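Local coordinates for cellulose 1,4-beta-cellobiosidase (Thermobifida fusca, PDB 4JJJ), which probably releases cellobiose from cellulose chains, the part described here being its family 48 glycoside hydrolase catalytic domain, at residues A[11-14]-A[20-23]; A[271-276]-A[282-287]; A[439-444]-A[510-515]; A[601-606]-A[610-615]. The protein carries 1 engineered substitution. All coordinates share one frame; numbering follows the deposited sequence.

Contact 1: A[11-14]-A[20-23]; sequences EKIK and YFRE. With ZN (zinc ion), chain P.
In the (alpha/alpha)6 fold of family 48 glycoside hydrolases, the last turn of helix 2-14 meets the start of the beta-hairpin formed by strands 21-24 and 27-30, with Ile13 set against Tyr20 and Phe21. The turn between the segments is short, so this is a local helix-to-hairpin corner, and it is joined without a direct hydrogen bond. The carbonyl of Ile13 organises the corner. Its O lies in the plane of the Phe21 ring, at the edge, 3.3 Å from Phe21 CE2, where the weakly positive rim hydrogens of an aromatic ring can meet an oxygen. The Ile13 side chain itself reaches over one face of Tyr20, with Ile13 CG2 displaced toward the rim of the ring and 4.3 Å from Tyr20 CG. The same methyl approaches Phe21 CE2 at 4.2 Å, so one branch serves both aromatics.

Lys14 adds an aliphatic flank. Its chain is kinked at every torsion beyond the first (chi2 -67°), which brings Lys14 CD to 3.9 Å from Phe21 CE2, while its ammonium forms a salt bridge with Glu60. Behind the corner, Phe620 and Gln623 of helix 620-637 pack on Ile13 and Tyr20, and the hydroxyl of Tyr20 bonds to Ile539 O. Farther up the helix, Glu11 OE2 binds a zinc ion at 1.9 Å together with Asp15. The polar join between the two backbones is made by water 1, which donates to Ile13 O at 2.7 Å and accepts from Tyr20 N at 3.0 Å.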
loop_
_atom_site.group_PDB
_atom_site.type_symbol
_atom_site.label_atom_id
_atom_site.label_comp_id
_atom_site.label_asym_id
_atom_site.label_seq_id
_atom_site.Cartn_x
_atom_site.Cartn_y
_atom_site.Cartn_z
ATOM N N GLU A 11 4.837 10.649 22.068
ATOM C CA GLU A 11 5.659 11.839 22.261
ATOM C C GLU A 11 6.931 11.824 21.481
ATOM O O GLU A 11 7.306 12.809 20.883
ATOM C CB GLU A 11 5.892 12.071 23.781
ATOM C CG GLU A 11 6.408 13.480 24.125
ATOM C CD GLU A 11 7.884 13.701 23.816
ATOM O OE1 GLU A 11 8.713 12.768 23.730
ATOM O OE2 GLU A 11 8.210 14.903 23.657
ATOM N N LYS A 12 7.575 10.696 21.421
ATOM C CA LYS A 12 8.771 10.549 20.564
ATOM C C LYS A 12 8.524 10.819 19.071
ATOM O O LYS A 12 9.231 11.485 18.408
ATOM C CB LYS A 12 9.381 9.156 20.751
ATOM C CG LYS A 12 10.101 8.885 22.080
ATOM C CD LYS A 12 10.438 7.414 22.275
ATOM C CE LYS A 12 11.084 7.026 23.570
ATOM N NZ LYS A 12 11.405 5.607 23.637
ATOM N N ILE A 13 7.417 10.254 18.594
ATOM C CA ILE A 13 7.054 10.371 17.183
ATOM C C ILE A 13 6.788 11.837 16.882
ATOM O O ILE A 13 7.093 12.388 15.807
ATOM C CB ILE A 13 5.880 9.428 16.884
ATOM C CG1 ILE A 13 6.263 7.987 16.984
ATOM C CG2 ILE A 13 5.451 9.695 15.468
ATOM C CD1 ILE A 13 5.138 7.052 16.946
ATOM N N LYS A 14 6.132 12.556 17.809
ATOM C CA LYS A 14 5.672 13.915 17.559
ATOM C C LYS A 14 6.727 14.982 17.992
ATOM O O LYS A 14 6.453 16.181 17.736
ATOM C CB LYS A 14 4.341 14.164 18.296
ATOM C CG LYS A 14 3.206 13.272 17.850
ATOM C CD LYS A 14 2.776 13.561 16.427
ATOM C CE LYS A 14 2.324 14.946 16.179
ATOM N NZ LYS A 14 1.177 15.377 16.992
ATOM N N TYR A 20 10.643 12.754 12.595
ATOM C CA TYR A 20 9.661 11.947 11.818
ATOM C C TYR A 20 8.914 12.747 10.717
ATOM O O TYR A 20 8.279 12.120 9.862
ATOM C CB TYR A 20 8.677 11.260 12.748
ATOM C CG TYR A 20 9.220 10.096 13.516
ATOM C CD1 TYR A 20 9.329 8.845 12.931
ATOM C CD2 TYR A 20 9.679 10.230 14.829
ATOM C CE1 TYR A 20 9.860 7.782 13.585
ATOM C CE2 TYR A 20 10.154 9.163 15.542
ATOM C CZ TYR A 20 10.263 7.935 14.953
ATOM O OH TYR A 20 10.765 6.914 15.662
ATOM N N PHE A 21 8.826 14.063 10.845
ATOM C CA PHE A 21 7.992 14.877 10.020
ATOM C C PHE A 21 8.715 16.103 9.456
ATOM O O PHE A 21 9.733 16.546 10.024
ATOM C CB PHE A 21 6.806 15.451 10.732
ATOM C CG PHE A 21 5.826 14.500 11.383
ATOM C CD1 PHE A 21 4.602 14.187 10.796
ATOM C CD2 PHE A 21 6.044 14.062 12.713
ATOM C CE1 PHE A 21 3.659 13.414 11.410
ATOM C CE2 PHE A 21 5.081 13.284 13.311
ATOM C CZ PHE A 21 3.882 12.894 12.707
ATOM N N ARG A 22 8.175 16.652 8.376
ATOM C CA ARG A 22 8.499 18.034 7.953
ATOM C C ARG A 22 7.254 18.877 8.117
ATOM O O ARG A 22 6.154 18.461 7.731
ATOM C CB ARG A 22 9.001 18.053 6.527
ATOM C CG ARG A 22 9.290 19.465 6.045
ATOM C CD ARG A 22 10.095 19.406 4.731
ATOM N NE ARG A 22 10.407 20.748 4.222
ATOM C CZ ARG A 22 11.441 21.001 3.428
ATOM N NH1 ARG A 22 12.258 20.029 3.117
ATOM N NH2 ARG A 22 11.673 22.241 2.951
ATOM N N GLU A 23 7.417 20.103 8.665
ATOM C CA GLU A 23 6.326 20.989 8.896
ATOM C C GLU A 23 6.301 21.981 7.749
ATOM O O GLU A 23 7.343 22.530 7.342
ATOM C CB GLU A 23 6.570 21.778 10.194
ATOM C CG GLU A 23 5.315 22.552 10.535
ATOM C CD GLU A 23 5.371 23.202 11.895
ATOM O OE1 GLU A 23 5.705 22.516 12.895
ATOM O OE2 GLU A 23 4.985 24.392 11.931
HETATM ZN ZN ZN P . 9.999 15.608 23.659
HETATM O O HOH W 1 9.226 13.860 15.059
#

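Contact 2: A[271-276]-A[282-287]. With BGC (beta-D-glucopyranose), chain D.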
loop_
_atom_site.group_PDB
_atom_site.type_symbol
_atom_site.label_atom_id
_atom_site.label_comp_id
_atom_site.label_asym_id
_atom_site.label_seq_id
_atom_site.Cartn_x
_atom_site.Cartn_y
_atom_site.Cartn_z
ATOM N N TYR A 271 -9.175 -2.269 -17.104
ATOM C CA TYR A 271 -9.809 -1.653 -18.240
ATOM C C TYR A 271 -11.308 -1.977 -18.304
ATOM O O TYR A 271 -11.937 -1.981 -19.397
ATOM C CB TYR A 271 -9.095 -2.053 -19.535
ATOM C CG TYR A 271 -7.735 -1.439 -19.651
ATOM C CD1 TYR A 271 -7.601 -0.105 -19.950
ATOM C CD2 TYR A 271 -6.571 -2.235 -19.402
ATOM C CE1 TYR A 271 -6.304 0.493 -19.999
ATOM C CE2 TYR A 271 -5.301 -1.651 -19.448
ATOM C CZ TYR A 271 -5.217 -0.284 -19.739
ATOM O OH TYR A 271 -3.901 0.231 -19.808
ATOM N N PHE A 272 -11.926 -2.123 -17.154
ATOM C CA PHE A 272 -13.326 -2.355 -16.985
ATOM C C PHE A 272 -13.809 -3.536 -17.866
ATOM O O PHE A 272 -14.915 -3.481 -18.359
ATOM C CB PHE A 272 -14.125 -1.051 -17.236
ATOM C CG PHE A 272 -13.833 0.033 -16.213
ATOM C CD1 PHE A 272 -14.495 0.040 -14.990
ATOM C CD2 PHE A 272 -12.859 1.024 -16.479
ATOM C CE1 PHE A 272 -14.098 1.000 -14.058
ATOM C CE2 PHE A 272 -12.522 1.993 -15.547
ATOM C CZ PHE A 272 -13.129 1.935 -14.306
ATOM N N LYS A 273 -12.968 -4.528 -18.025
ATOM C CA LYS A 273 -13.437 -5.774 -18.667
ATOM C C LYS A 273 -14.379 -6.498 -17.795
ATOM O O LYS A 273 -14.317 -6.491 -16.555
ATOM C CB LYS A 273 -12.310 -6.698 -18.897
ATOM C CG LYS A 273 -11.219 -6.247 -19.802
ATOM C CD LYS A 273 -11.543 -6.216 -21.240
ATOM C CE LYS A 273 -10.305 -6.535 -22.099
ATOM N NZ LYS A 273 -10.802 -6.474 -23.511
ATOM N N LYS A 274 -15.251 -7.280 -18.418
ATOM C CA LYS A 274 -16.070 -8.150 -17.634
ATOM C C LYS A 274 -15.199 -9.131 -16.852
ATOM O O LYS A 274 -14.232 -9.737 -17.373
ATOM C CB LYS A 274 -16.934 -8.979 -18.563
ATOM C CG LYS A 274 -17.903 -9.965 -17.904
ATOM C CD LYS A 274 -18.737 -10.635 -19.026
ATOM C CE LYS A 274 -19.753 -11.609 -18.477
ATOM N NZ LYS A 274 -20.948 -10.939 -17.887
ATOM N N ILE A 275 -15.547 -9.325 -15.592
ATOM C CA ILE A 275 -14.825 -10.302 -14.791
ATOM C C ILE A 275 -15.138 -11.723 -15.111
ATOM O O ILE A 275 -16.325 -12.117 -15.246
ATOM C CB ILE A 275 -15.088 -10.119 -13.283
ATOM C CG1 ILE A 275 -14.796 -8.688 -12.839
ATOM C CG2 ILE A 275 -14.350 -11.218 -12.510
ATOM C CD1 ILE A 275 -13.350 -8.288 -12.923
ATOM N N GLY A 276 -14.107 -12.513 -15.298
ATOM C CA GLY A 276 -14.249 -13.956 -15.292
ATOM C C GLY A 276 -13.843 -14.565 -16.611
ATOM O O GLY A 276 -14.355 -14.181 -17.628
ATOM N N THR A 282 -8.403 -9.089 -27.012
ATOM C CA THR A 282 -9.408 -8.674 -28.002
ATOM C C THR A 282 -10.724 -9.416 -27.861
ATOM O O THR A 282 -11.704 -8.888 -28.316
ATOM C CB THR A 282 -8.902 -8.861 -29.473
ATOM O OG1 THR A 282 -8.456 -10.224 -29.591
ATOM C CG2 THR A 282 -7.747 -7.948 -29.704
ATOM N N SER A 283 -10.735 -10.528 -27.131
ATOM C CA SER A 283 -11.872 -11.439 -26.959
ATOM C C SER A 283 -12.660 -11.111 -25.720
ATOM O O SER A 283 -13.880 -11.108 -25.757
ATOM C CB SER A 283 -11.415 -12.901 -26.794
ATOM O OG SER A 283 -10.990 -13.427 -28.020
ATOM N N CYS A 284 -11.958 -10.839 -24.623
ATOM C CA CYS A 284 -12.648 -10.543 -23.330
ATOM C C CYS A 284 -13.441 -9.279 -23.485
ATOM O O CYS A 284 -12.878 -8.260 -23.794
ATOM C CB CYS A 284 -11.650 -10.535 -22.212
ATOM S SG CYS A 284 -12.497 -10.171 -20.613
ATOM N N PRO A 285 -14.735 -9.316 -23.246
ATOM C CA PRO A 285 -15.546 -8.166 -23.569
ATOM C C PRO A 285 -15.437 -7.039 -22.593
ATOM O O PRO A 285 -15.181 -7.231 -21.383
ATOM C CB PRO A 285 -16.997 -8.673 -23.524
ATOM C CG PRO A 285 -16.936 -9.907 -22.808
ATOM C CD PRO A 285 -15.559 -10.476 -22.853
ATOM N N GLY A 286 -15.690 -5.873 -23.107
ATOM C CA GLY A 286 -15.818 -4.723 -22.245
ATOM C C GLY A 286 -16.956 -4.938 -21.272
ATOM O O GLY A 286 -18.031 -5.401 -21.646
ATOM N N GLY A 287 -16.825 -4.452 -20.050
ATOM C CA GLY A 287 -17.907 -4.463 -19.132
ATOM C C GLY A 287 -18.944 -3.419 -19.388
ATOM O O GLY A 287 -18.690 -2.369 -20.044
HETATM C C2 BGC D . -0.419 5.455 -19.018
HETATM C C3 BGC D . -1.384 6.407 -19.713
HETATM C C4 BGC D . -2.605 5.621 -20.257
HETATM C C5 BGC D . -3.220 4.807 -19.116
HETATM C C6 BGC D . -4.357 3.857 -19.624
HETATM C C1 BGC D . -1.165 4.727 -17.902
HETATM O O2 BGC D . 0.610 6.252 -18.466
HETATM O O3 BGC D . -0.663 7.030 -20.801
HETATM O O4 BGC D . -3.628 6.515 -20.695
HETATM O O5 BGC D . -2.202 3.973 -18.549
HETATM O O6 BGC D . -3.865 2.844 -20.501
#
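Lys273 and Gly286 form a single backbone bridge between two irregular segments, their CA atoms 4.4 Å apart and their bonding pattern that of a non-hydrogen-bonded antiparallel pair. The flanking residues supply the bonds. Gly287 N donates to Phe272 O at 2.7 Å, and Lys274 N donates to Pro285 O at 3.0 Å in an almost straight bond (171° at the hydrogen). Gly287 lies so close to Phe272 O that a beta carbon there would collide with it.

The side chain of Lys273 ties the loop together a second time. Bent at chi2 (-73°), it runs alongside the other segment until Lys273 NZ donates to Cys284 O at 2.8 Å; the carbonyls of Pro124 and Ala281 also take bonds from this buried ammonium, which makes a cation-pi contact with Tyr385 as well. Nearer its root, Lys273 CB packs against Cys284 SG at 3.9 Å, and that sulfur forms a disulfide with Cys278. An alanine in place of Lys273 removes the donor shared by three carbonyls, and is likely to leave them without their mate and the loop around the disulfide freer to shift.

Two residues before Lys273, Tyr271 belongs to a glycan-binding pocket: Tyr271 OH donates to O6 of a beta-D-glucopyranose at 2.7 Å, with that oxygen in the ring plane, and Ile106 N also bonds to the hydroxyl. Disulfide, bridge and multiply bonded ammonium thus cross-link a loop that has no regular secondary structure, directly beside a residue that grips the sugar.

Contact 3: A[439-444]-A[510-515]; sequences AILDKW and MYYAKR. With CA (calcium ion), chain G.
The Tyr512 ring and the Asp442 carboxylate meet at their rims, their planes 76° apart. At the ring edge, in plane, sits Asp442 OD1, to which Tyr512 OH donates at 2.7 Å. The hydroxyl arrives on the anti side of that oxygen and 26° out of the carboxylate plane. Farther back along the ring, Leu441 runs antiparallel alongside it and touches it obliquely, with Leu441 CB 3.7 Å from Tyr512 CD1. A first torsion that sets the Tyr512 ring anti to its own backbone nitrogen (chi1 175°) extends it toward helix 435-450.

Both segments are helical, one on helix 435-450 and the other on helix 499-516, and they belong to the (alpha/alpha)6 architecture of this domain. The backbones come closest at Leu441 and Tyr512, whose CA atoms are 7.5 Å apart, and the tyrosine side chain spans the distance to Asp442. Tyr429 of helix 416-432 packs on Leu441, and Ala521 of helix 519-533 on Tyr512.

The carboxylate divides its work between its two oxygens. Asp442 OD2 binds a calcium ion at 2.2 Å, and Glu438, one helical turn earlier, binds the same ion. Waters 2, 3 and 4 also coordinate it, and water 2, 2.4 Å from the calcium, donates back to Asp442 OD1 at 2.7 Å. With a phenol and a metal-bound water both donating to OD1, the carboxylate is probably held against rotation, and the calcium is likely to offset its charge in part.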
loop_
_atom_site.group_PDB
_atom_site.type_symbol
_atom_site.label_atom_id
_atom_site.label_comp_id
_atom_site.label_asym_id
_atom_site.label_seq_id
_atom_site.Cartn_x
_atom_site.Cartn_y
_atom_site.Cartn_z
ATOM N N ALA A 439 -13.397 -18.298 11.802
ATOM C CA ALA A 439 -12.863 -19.527 11.187
ATOM C C ALA A 439 -11.505 -19.306 10.621
ATOM O O ALA A 439 -10.640 -20.180 10.770
ATOM C CB ALA A 439 -13.793 -20.060 10.151
ATOM N N ILE A 440 -11.289 -18.169 9.939
ATOM C CA ILE A 440 -9.927 -17.868 9.443
ATOM C C ILE A 440 -8.923 -17.775 10.580
ATOM O O ILE A 440 -7.797 -18.385 10.554
ATOM C CB ILE A 440 -9.978 -16.557 8.607
ATOM C CG1 ILE A 440 -10.807 -16.715 7.368
ATOM C CG2 ILE A 440 -8.547 -16.186 8.190
ATOM C CD1 ILE A 440 -11.156 -15.426 6.664
ATOM N N LEU A 441 -9.264 -16.993 11.603
ATOM C CA LEU A 441 -8.396 -16.787 12.739
ATOM C C LEU A 441 -8.070 -18.068 13.505
ATOM O O LEU A 441 -6.916 -18.307 13.915
ATOM C CB LEU A 441 -9.102 -15.820 13.665
ATOM C CG LEU A 441 -9.134 -14.400 13.161
ATOM C CD1 LEU A 441 -10.226 -13.589 13.861
ATOM C CD2 LEU A 441 -7.794 -13.723 13.406
ATOM N N ASP A 442 -9.075 -18.979 13.656
ATOM C CA ASP A 442 -8.820 -20.176 14.430
ATOM C C ASP A 442 -7.757 -21.049 13.771
ATOM O O ASP A 442 -7.110 -21.826 14.505
ATOM C CB ASP A 442 -10.152 -20.942 14.624
ATOM C CG ASP A 442 -11.068 -20.323 15.711
ATOM O OD1 ASP A 442 -10.722 -19.460 16.501
ATOM O OD2 ASP A 442 -12.239 -20.819 15.688
ATOM N N LYS A 443 -7.647 -21.008 12.445
ATOM C CA LYS A 443 -6.593 -21.736 11.767
ATOM C C LYS A 443 -5.291 -20.936 11.620
ATOM O O LYS A 443 -4.209 -21.502 11.673
ATOM C CB LYS A 443 -7.151 -22.172 10.436
ATOM C CG LYS A 443 -6.168 -23.045 9.669
ATOM C CD LYS A 443 -6.722 -23.721 8.418
ATOM C CE LYS A 443 -5.682 -24.635 7.757
ATOM N NZ LYS A 443 -6.231 -25.444 6.589
ATOM N N TRP A 444 -5.384 -19.642 11.447
ATOM C CA TRP A 444 -4.164 -18.824 11.271
ATOM C C TRP A 444 -3.384 -18.600 12.522
ATOM O O TRP A 444 -2.159 -18.620 12.511
ATOM C CB TRP A 444 -4.576 -17.434 10.598
ATOM C CG TRP A 444 -3.458 -16.539 10.270
ATOM C CD1 TRP A 444 -2.857 -16.428 9.025
ATOM C CD2 TRP A 444 -2.801 -15.619 11.118
ATOM N NE1 TRP A 444 -1.885 -15.520 9.061
ATOM C CE2 TRP A 444 -1.769 -15.017 10.344
ATOM C CE3 TRP A 444 -2.935 -15.257 12.437
ATOM C CZ2 TRP A 444 -0.932 -14.036 10.860
ATOM C CZ3 TRP A 444 -2.065 -14.313 12.966
ATOM C CH2 TRP A 444 -1.101 -13.722 12.198
ATOM N N MET A 510 -4.079 -9.995 20.271
ATOM C CA MET A 510 -4.877 -9.355 21.333
ATOM C C MET A 510 -6.355 -9.269 20.953
ATOM O O MET A 510 -7.194 -9.638 21.794
ATOM C CB MET A 510 -4.325 -7.973 21.642
ATOM C CG MET A 510 -3.070 -8.053 22.545
ATOM S SD MET A 510 -2.587 -6.435 23.170
ATOM C CE MET A 510 -2.263 -5.475 21.688
ATOM N N TYR A 511 -6.675 -8.779 19.757
ATOM C CA TYR A 511 -8.097 -8.680 19.333
ATOM C C TYR A 511 -8.703 -10.041 19.357
ATOM O O TYR A 511 -9.885 -10.252 19.780
ATOM C CB TYR A 511 -8.209 -7.977 17.968
ATOM C CG TYR A 511 -7.968 -6.502 18.021
ATOM C CD1 TYR A 511 -6.809 -5.967 17.515
ATOM C CD2 TYR A 511 -8.935 -5.630 18.505
ATOM C CE1 TYR A 511 -6.633 -4.588 17.550
ATOM C CE2 TYR A 511 -8.785 -4.272 18.573
ATOM C CZ TYR A 511 -7.612 -3.718 18.136
ATOM O OH TYR A 511 -7.367 -2.378 18.090
ATOM N N TYR A 512 -7.976 -11.033 18.805
ATOM C CA TYR A 512 -8.484 -12.398 18.800
ATOM C C TYR A 512 -8.690 -12.968 20.198
ATOM O O TYR A 512 -9.722 -13.605 20.487
ATOM C CB TYR A 512 -7.507 -13.284 18.061
ATOM C CG TYR A 512 -7.865 -14.769 18.090
ATOM C CD1 TYR A 512 -8.947 -15.291 17.343
ATOM C CD2 TYR A 512 -7.069 -15.625 18.813
ATOM C CE1 TYR A 512 -9.249 -16.689 17.358
ATOM C CE2 TYR A 512 -7.399 -16.996 18.858
ATOM C CZ TYR A 512 -8.443 -17.487 18.112
ATOM O OH TYR A 512 -8.659 -18.815 18.103
ATOM N N ALA A 513 -7.728 -12.710 21.053
ATOM C CA ALA A 513 -7.844 -13.182 22.439
ATOM C C ALA A 513 -8.984 -12.560 23.170
ATOM O O ALA A 513 -9.630 -13.260 23.959
ATOM C CB ALA A 513 -6.547 -12.898 23.182
ATOM N N LYS A 514 -9.184 -11.278 22.963
ATOM C CA LYS A 514 -10.245 -10.547 23.673
ATOM C C LYS A 514 -11.590 -11.232 23.414
ATOM O O LYS A 514 -12.338 -11.464 24.392
ATOM C CB LYS A 514 -10.268 -9.104 23.307
ATOM C CG LYS A 514 -11.373 -8.293 24.014
ATOM C CD LYS A 514 -11.140 -8.247 25.482
ATOM C CE LYS A 514 -12.271 -7.483 26.158
ATOM N NZ LYS A 514 -11.919 -7.287 27.576
ATOM N N ARG A 515 -11.902 -11.496 22.128
ATOM C CA ARG A 515 -13.185 -12.022 21.765
ATOM C C ARG A 515 -13.224 -13.508 22.105
ATOM O O ARG A 515 -14.277 -14.051 22.560
ATOM C CB ARG A 515 -13.503 -11.690 20.295
ATOM C CG ARG A 515 -14.857 -12.136 19.798
ATOM C CD ARG A 515 -15.762 -10.941 20.140
ATOM N NE ARG A 515 -17.086 -11.297 19.917
ATOM C CZ ARG A 515 -18.120 -10.517 19.833
ATOM N NH1 ARG A 515 -18.062 -9.223 19.703
ATOM N NH2 ARG A 515 -19.268 -11.167 19.699
HETATM CA CA CA G . -13.506 -20.611 17.525
HETATM O O HOH W 2 -12.442 -18.638 18.430
HETATM O O HOH W 3 -13.162 -20.300 19.849
HETATM O O HOH W 4 -14.491 -22.416 18.335
#

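Contact 4: A[601-606]-A[610-615]. With ZN (zinc ion), chain Q.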
loop_
_atom_site.group_PDB
_atom_site.type_symbol
_atom_site.label_atom_id
_atom_site.label_comp_id
_atom_site.label_asym_id
_atom_site.label_seq_id
_atom_site.Cartn_x
_atom_site.Cartn_y
_atom_site.Cartn_z
ATOM N N GLU A 601 29.199 1.602 0.605
ATOM C CA GLU A 601 30.206 1.407 -0.421
ATOM C C GLU A 601 31.402 0.572 0.071
ATOM O O GLU A 601 32.013 -0.229 -0.710
ATOM C CB GLU A 601 30.651 2.754 -1.020
ATOM C CG GLU A 601 31.569 2.572 -2.216
ATOM C CD GLU A 601 31.823 3.812 -2.977
ATOM O OE1 GLU A 601 31.666 4.945 -2.454
ATOM O OE2 GLU A 601 32.151 3.758 -4.219
ATOM N N ALA A 602 31.803 0.762 1.313
ATOM C CA ALA A 602 32.923 0.007 1.938
ATOM C C ALA A 602 32.557 -1.461 1.959
ATOM O O ALA A 602 33.378 -2.309 1.671
ATOM C CB ALA A 602 33.252 0.499 3.322
ATOM N N HIS A 603 31.285 -1.808 2.235
ATOM C CA HIS A 603 30.937 -3.199 2.151
ATOM C C HIS A 603 30.954 -3.728 0.727
ATOM O O HIS A 603 31.453 -4.815 0.446
ATOM C CB HIS A 603 29.487 -3.391 2.766
ATOM C CG HIS A 603 28.871 -4.689 2.408
ATOM N ND1 HIS A 603 29.392 -5.862 2.893
ATOM C CD2 HIS A 603 27.869 -5.022 1.577
ATOM C CE1 HIS A 603 28.700 -6.870 2.390
ATOM N NE2 HIS A 603 27.816 -6.399 1.548
ATOM N N LEU A 604 30.447 -2.954 -0.221
ATOM C CA LEU A 604 30.368 -3.393 -1.569
ATOM C C LEU A 604 31.819 -3.484 -2.141
ATOM O O LEU A 604 32.037 -4.308 -3.049
ATOM C CB LEU A 604 29.511 -2.505 -2.441
ATOM C CG LEU A 604 28.005 -2.540 -2.093
ATOM C CD1 LEU A 604 27.270 -1.509 -2.843
ATOM C CD2 LEU A 604 27.390 -3.919 -2.203
ATOM N N ASN A 605 32.729 -2.661 -1.610
ATOM C CA ASN A 605 34.101 -2.744 -2.018
ATOM C C ASN A 605 34.769 -3.999 -1.563
ATOM O O ASN A 605 35.865 -4.289 -1.999
ATOM C CB ASN A 605 34.903 -1.525 -1.576
ATOM C CG ASN A 605 34.640 -0.302 -2.465
ATOM O OD1 ASN A 605 34.108 -0.389 -3.569
ATOM N ND2 ASN A 605 34.958 0.853 -1.930
ATOM N N ASP A 606 34.284 -4.670 -0.541
ATOM C CA ASP A 606 35.069 -5.765 0.048
ATOM C C ASP A 606 34.100 -6.670 0.845
ATOM O O ASP A 606 34.250 -6.775 2.060
ATOM C CB ASP A 606 36.184 -5.175 0.935
ATOM C CG ASP A 606 37.216 -6.193 1.397
ATOM O OD1 ASP A 606 37.157 -7.340 0.935
ATOM O OD2 ASP A 606 37.984 -5.870 2.279
ATOM N N VAL A 610 34.257 -6.822 4.913
ATOM C CA VAL A 610 33.606 -5.684 5.558
ATOM C C VAL A 610 32.138 -6.045 5.470
ATOM O O VAL A 610 31.601 -6.153 4.388
ATOM C CB VAL A 610 33.898 -4.397 4.836
ATOM C CG1 VAL A 610 33.106 -3.269 5.418
ATOM C CG2 VAL A 610 35.393 -4.077 4.925
ATOM N N PRO A 611 31.489 -6.264 6.653
ATOM C CA PRO A 611 30.110 -6.691 6.562
ATOM C C PRO A 611 29.192 -5.521 6.156
ATOM O O PRO A 611 29.569 -4.374 6.318
ATOM C CB PRO A 611 29.793 -7.240 7.972
ATOM C CG PRO A 611 30.959 -6.905 8.843
ATOM C CD PRO A 611 32.083 -6.362 8.008
ATOM N N ALA A 612 28.020 -5.868 5.680
ATOM C CA ALA A 612 27.013 -4.895 5.368
ATOM C C ALA A 612 26.584 -4.161 6.654
ATOM O O ALA A 612 26.580 -4.770 7.720
ATOM C CB ALA A 612 25.838 -5.582 4.699
ATOM N N PRO A 613 26.283 -2.859 6.543
ATOM C CA PRO A 613 25.980 -2.130 7.755
ATOM C C PRO A 613 24.719 -2.731 8.455
ATOM O O PRO A 613 23.785 -3.159 7.824
ATOM C CB PRO A 613 25.721 -0.679 7.331
ATOM C CG PRO A 613 25.588 -0.713 5.881
ATOM C CD PRO A 613 26.308 -1.965 5.346
ATOM N N ILE A 614 24.795 -2.721 9.759
ATOM C CA ILE A 614 23.653 -3.088 10.631
ATOM C C ILE A 614 23.111 -1.784 11.137
ATOM O O ILE A 614 23.821 -0.914 11.690
ATOM C CB ILE A 614 24.108 -3.995 11.796
ATOM C CG1 ILE A 614 24.680 -5.238 11.210
ATOM C CG2 ILE A 614 22.886 -4.325 12.726
ATOM C CD1 ILE A 614 25.366 -6.166 12.202
ATOM N N VAL A 615 21.801 -1.584 10.901
ATOM C CA VAL A 615 21.164 -0.300 11.159
ATOM C C VAL A 615 19.967 -0.530 12.088
ATOM O O VAL A 615 19.432 -1.629 12.148
ATOM C CB VAL A 615 20.706 0.341 9.832
ATOM C CG1 VAL A 615 21.857 0.596 8.862
ATOM C CG2 VAL A 615 19.656 -0.473 9.124
HETATM ZN ZN ZN Q . 26.333 -7.503 0.783
HETATM O O HOH W 5 25.726 -8.665 2.425
#
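His603 stands with its imidazole facing Ala612 and its ND1 edge turned to Val610, and this double orientation governs the contact. Across the face, Ala612 CB lies 3.7 Å from the centroid of the His603 ring and only 6° off its normal, a CH-pi contact. At the edge, His603 ND1 donates to Val610 O at 2.7 Å, nearly straight (172°) and close to the ring plane. With the proton on ND1, the other ring nitrogen can serve a metal: His603 NE2 binds a zinc ion at 2.0 Å, and water 5 is another ligand. The Val610 carbonyl is thus a second-shell partner that fixes the turn of the ring, and by accepting the proton it may strengthen NE2 as a donor to the zinc.

The side chain of Val610 points toward the 601-606 segment. Its CG1 rests 4.3 Å from Ala602 CB, its CG2 lies across from the Asp606 carboxylate, and Val610 N donates to Asp606 O at 2.9 Å. Replacement of Val610 by a glycine would probably open a gap beside Ala602 and allow the carbonyl that steadies His603 to wander.

One segment runs on from helix 597-604, the other lies in the loop leading to helix 620-637. Pro613 folds back onto Gln599 and Val600 of the former helix, while Ala612 O and the Val615 backbone bond to Gln546 and Glu545 of an adjoining loop.

Overall arrangement
Contacts 1 and 3 are buried and involve helices of the (alpha/alpha)6 fold, whereas contacts 2 and 4 are only partly buried: contact 2 joins loop to loop and contact 4 a helix to a loop. These last two lie on opposite sides of the chain's centre, about 50 Å between their centres. Helix 620-637 relates three of them: it covers contact 1, packs on Met510 and Tyr511 beside contact 3, and follows the loop of contact 4. The chemistry shifts with place. Contact 1 relies on aromatic packing and a bridging water, contact 3 on one phenol-carboxylate bond, and contacts 2 and 4 on main-chain carbonyls. Metals accompany contacts 1, 3 and 4, while contact 2 reaches a bound sugar.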